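Local coordinates for protein methyltransferase FkbM (Methylobacillus flagellatus KT, PDB 2PY6) that probably transfers methyl groups to a substrate as an FkbM-type methyltransferase, at residues Pro336-Asp342 with Pro363-Ser368. Residues are numbered along the deposited sequence; the frame is centred on the assembly and turned at random.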
ATOM      1  N   PRO A 336       3.993  43.228  -9.397  1.00 31.72           N
ATOM      2  CA  PRO A 336       3.609  41.874  -9.759  1.00 32.23           C
ATOM      3  C   PRO A 336       2.649  41.844 -10.943  1.00 30.54           C
ATOM      4  O   PRO A 336       2.008  42.844 -11.280  1.00 30.84           O
ATOM      5  CB  PRO A 336       2.928  41.336  -8.489  1.00 28.91           C
ATOM      6  CG  PRO A 336       2.332  42.513  -7.849  1.00 30.92           C
ATOM      7  CD  PRO A 336       3.190  43.731  -8.261  1.00 32.55           C
ATOM      8  N   THR A 337       2.614  40.692 -11.585  1.00 27.25           N
ATOM      9  CA  THR A 337       1.715  40.402 -12.684  1.00 25.77           C
ATOM     10  C   THR A 337       0.604  39.442 -12.229  1.00 26.35           C
ATOM     11  O   THR A 337      -0.394  39.316 -12.916  1.00 25.16           O
ATOM     12  CB  THR A 337       2.500  39.736 -13.857  1.00 25.22           C
ATOM     13  OG1 THR A 337       3.068  38.488 -13.430  1.00 29.68           O
ATOM     14  CG2 THR A 337       3.633  40.655 -14.370  1.00 30.28           C
ATOM     15  N   PHE A 338       0.776  38.800 -11.066  1.00 26.47           N
ATOM     16  CA  PHE A 338      -0.166  37.821 -10.553  1.00 26.35           C
ATOM     17  C   PHE A 338      -0.076  37.712  -9.043  1.00 27.77           C
ATOM     18  O   PHE A 338       1.024  37.621  -8.484  1.00 27.06           O
ATOM     19  CB  PHE A 338       0.151  36.455 -11.200  1.00 29.15           C
ATOM     20  CG  PHE A 338      -0.755  35.332 -10.781  1.00 27.07           C
ATOM     21  CD1 PHE A 338      -2.147  35.470 -10.837  1.00 31.85           C
ATOM     22  CD2 PHE A 338      -0.232  34.101 -10.443  1.00 29.93           C
ATOM     23  CE1 PHE A 338      -2.980  34.453 -10.481  1.00 30.19           C
ATOM     24  CE2 PHE A 338      -1.070  33.055 -10.078  1.00 28.43           C
ATOM     25  CZ  PHE A 338      -2.450  33.226 -10.099  1.00 31.32           C
ATOM     26  N   ILE A 339      -1.233  37.777  -8.382  1.00 27.51           N
ATOM     27  CA  ILE A 339      -1.322  37.521  -6.945  1.00 27.69           C
ATOM     28  C   ILE A 339      -2.292  36.336  -6.690  1.00 28.49           C
ATOM     29  O   ILE A 339      -3.496  36.386  -7.011  1.00 26.68           O
ATOM     30  CB  ILE A 339      -1.714  38.769  -6.093  1.00 25.47           C
ATOM     31  CG1 ILE A 339      -0.718  39.911  -6.310  1.00 29.28           C
ATOM     32  CG2 ILE A 339      -1.750  38.411  -4.564  1.00 30.83           C
ATOM     33  CD1 ILE A 339      -1.196  41.248  -5.836  1.00 26.79           C
ATOM     34  N   LYS A 340      -1.713  35.255  -6.179  1.00 27.19           N
ATOM     35  CA  LYS A 340      -2.445  34.083  -5.736  1.00 27.49           C
ATOM     36  C   LYS A 340      -2.566  34.270  -4.233  1.00 29.14           C
ATOM     37  O   LYS A 340      -1.570  34.663  -3.585  1.00 29.60           O
ATOM     38  CB  LYS A 340      -1.681  32.801  -6.069  1.00 27.56           C
ATOM     39  CG  LYS A 340      -2.230  31.508  -5.323  1.00 28.64           C
ATOM     40  CD  LYS A 340      -1.515  31.328  -3.977  1.00 25.30           C
ATOM     41  CE  LYS A 340      -1.904  30.166  -3.239  1.00 31.75           C
ATOM     42  NZ  LYS A 340      -0.784  29.793  -2.379  1.00 28.33           N
HETATM   43  N   MSE A 341      -3.748  34.011  -3.679  1.00 27.67           N
HETATM   44  CA  MSE A 341      -3.986  34.193  -2.255  1.00 26.71           C
HETATM   45  C   MSE A 341      -4.868  33.092  -1.680  1.00 29.71           C
HETATM   46  O   MSE A 341      -6.016  32.885  -2.132  1.00 26.41           O
HETATM   47  CB  MSE A 341      -4.637  35.540  -1.982  1.00 26.80           C
HETATM   48  CG  MSE A 341      -4.685  35.908  -0.498  1.00 29.04           C
HETATM   49 SE   MSE A 341      -5.481  37.587  -0.093  0.75 24.05          SE
HETATM   50  CE  MSE A 341      -4.138  38.663  -0.641  1.00 25.53           C
ATOM     51  N   ASP A 342      -4.316  32.396  -0.681  1.00 28.46           N
ATOM     52  CA  ASP A 342      -5.041  31.416   0.097  1.00 29.15           C
ATOM     53  C   ASP A 342      -4.402  31.393   1.484  1.00 30.65           C
ATOM     54  O   ASP A 342      -3.446  30.653   1.701  1.00 28.39           O
ATOM     55  CB  ASP A 342      -4.952  30.034  -0.517  1.00 30.54           C
ATOM     56  CG  ASP A 342      -5.767  28.996   0.247  1.00 33.66           C
ATOM     57  OD1 ASP A 342      -6.590  29.334   1.136  1.00 36.87           O
ATOM     58  OD2 ASP A 342      -5.566  27.820  -0.053  1.00 37.41           O
ATOM     59  N   PRO A 363      -2.610  43.529 -11.407  1.00 26.19           N
ATOM     60  CA  PRO A 363      -2.173  42.188 -11.701  1.00 28.91           C
ATOM     61  C   PRO A 363      -3.387  41.241 -11.751  1.00 28.74           C
ATOM     62  O   PRO A 363      -4.467  41.565 -11.210  1.00 25.30           O
ATOM     63  CB  PRO A 363      -1.295  41.852 -10.519  1.00 28.16           C
ATOM     64  CG  PRO A 363      -1.769  42.686  -9.431  1.00 24.50           C
ATOM     65  CD  PRO A 363      -2.365  43.909 -10.018  1.00 29.95           C
ATOM     66  N   LYS A 364      -3.215  40.104 -12.408  1.00 28.05           N
ATOM     67  CA  LYS A 364      -4.208  39.058 -12.355  1.00 26.82           C
ATOM     68  C   LYS A 364      -4.272  38.626 -10.901  1.00 24.77           C
ATOM     69  O   LYS A 364      -3.266  38.701 -10.173  1.00 27.22           O
ATOM     70  CB  LYS A 364      -3.803  37.858 -13.217  1.00 24.78           C
ATOM     71  CG  LYS A 364      -3.699  38.090 -14.689  1.00 29.40           C
ATOM     72  CD  LYS A 364      -3.257  36.823 -15.456  1.00 30.98           C
ATOM     73  CE  LYS A 364      -1.835  36.374 -15.177  1.00 32.88           C
ATOM     74  NZ  LYS A 364      -0.887  37.336 -15.711  1.00 30.83           N
ATOM     75  N   LEU A 365      -5.449  38.210 -10.446  1.00 24.74           N
ATOM     76  CA  LEU A 365      -5.599  37.738  -9.077  1.00 27.04           C
ATOM     77  C   LEU A 365      -6.363  36.432  -9.057  1.00 27.12           C
ATOM     78  O   LEU A 365      -7.349  36.244  -9.810  1.00 27.24           O
ATOM     79  CB  LEU A 365      -6.388  38.744  -8.200  1.00 26.76           C
ATOM     80  CG  LEU A 365      -6.008  40.232  -8.190  1.00 27.20           C
ATOM     81  CD1 LEU A 365      -7.044  41.049  -7.440  1.00 27.92           C
ATOM     82  CD2 LEU A 365      -4.631  40.453  -7.577  1.00 26.99           C
ATOM     83  N   ALA A 366      -5.933  35.557  -8.161  1.00 28.26           N
ATOM     84  CA  ALA A 366      -6.645  34.302  -7.857  1.00 27.38           C
ATOM     85  C   ALA A 366      -6.791  34.320  -6.351  1.00 28.65           C
ATOM     86  O   ALA A 366      -5.804  34.095  -5.621  1.00 26.65           O
ATOM     87  CB  ALA A 366      -5.902  33.111  -8.331  1.00 23.22           C
ATOM     88  N   ILE A 367      -8.012  34.603  -5.873  1.00 27.97           N
ATOM     89  CA  ILE A 367      -8.251  34.822  -4.432  1.00 28.04           C
ATOM     90  C   ILE A 367      -9.185  33.750  -3.882  1.00 28.53           C
ATOM     91  O   ILE A 367     -10.345  33.660  -4.318  1.00 30.28           O
ATOM     92  CB  ILE A 367      -8.835  36.236  -4.180  1.00 26.76           C
ATOM     93  CG1 ILE A 367      -8.039  37.341  -4.904  1.00 30.34           C
ATOM     94  CG2 ILE A 367      -8.865  36.560  -2.684  1.00 28.71           C
ATOM     95  CD1 ILE A 367      -6.552  37.501  -4.470  1.00 26.39           C
ATOM     96  N   SER A 368      -8.693  32.916  -2.966  1.00 27.10           N
ATOM     97  CA  SER A 368      -9.511  31.822  -2.440  1.00 30.48           C
ATOM     98  C   SER A 368     -10.691  32.472  -1.724  1.00 31.82           C
ATOM     99  O   SER A 368     -10.515  33.455  -0.999  1.00 33.57           O
ATOM    100  CB  SER A 368      -8.712  30.909  -1.533  1.00 29.03           C
ATOM    101  OG  SER A 368      -8.408  31.577  -0.364  1.00 47.93           O
TER
HETATM  102  O   HOH W   1      -0.979  40.095 -15.591  1.00 34.84           O
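Strands 338-341 and 364-368 run parallel, their axes 4.7 Å apart, and T337, I339 and M341 of segment 336-342 alternate with K364, A366 and S368 in five backbone hydrogen bonds. The first, K364 N to T337 O (3.0 Å), arrives above the carbonyl plane; the same oxygen takes a bond from a water that K364 NZ also holds, while that ammonium forms a salt bridge with E228. With CG anti to the backbone N (chi1 -179°), the F338 ring extends across the neighbouring strand, crossing the K364 side chain at about a right angle, F338 CD1 lying 3.8 Å from K364 CB and CE1 3.9 Å from A366 CB; F224 meets this ring edge-to-face. A serine in place of F338 would probably open a gap over A366 and leave F224 without its aromatic partner. On the other face I339 and L365 lie side by side, I339 CB 3.7 Å from L365 CD2, and I367 CD1 packs against M341 CB at 3.7 Å; helix 347-352 packs on M341 and I367, helix 355-361 on I339 and L365. K340, on the F338 face, sends NZ to a salt bridge with D232. Strand, two helices, then adjacent parallel strand make a beta-alpha-beta crossover within the central sheet of a Rossmann-like methyltransferase fold.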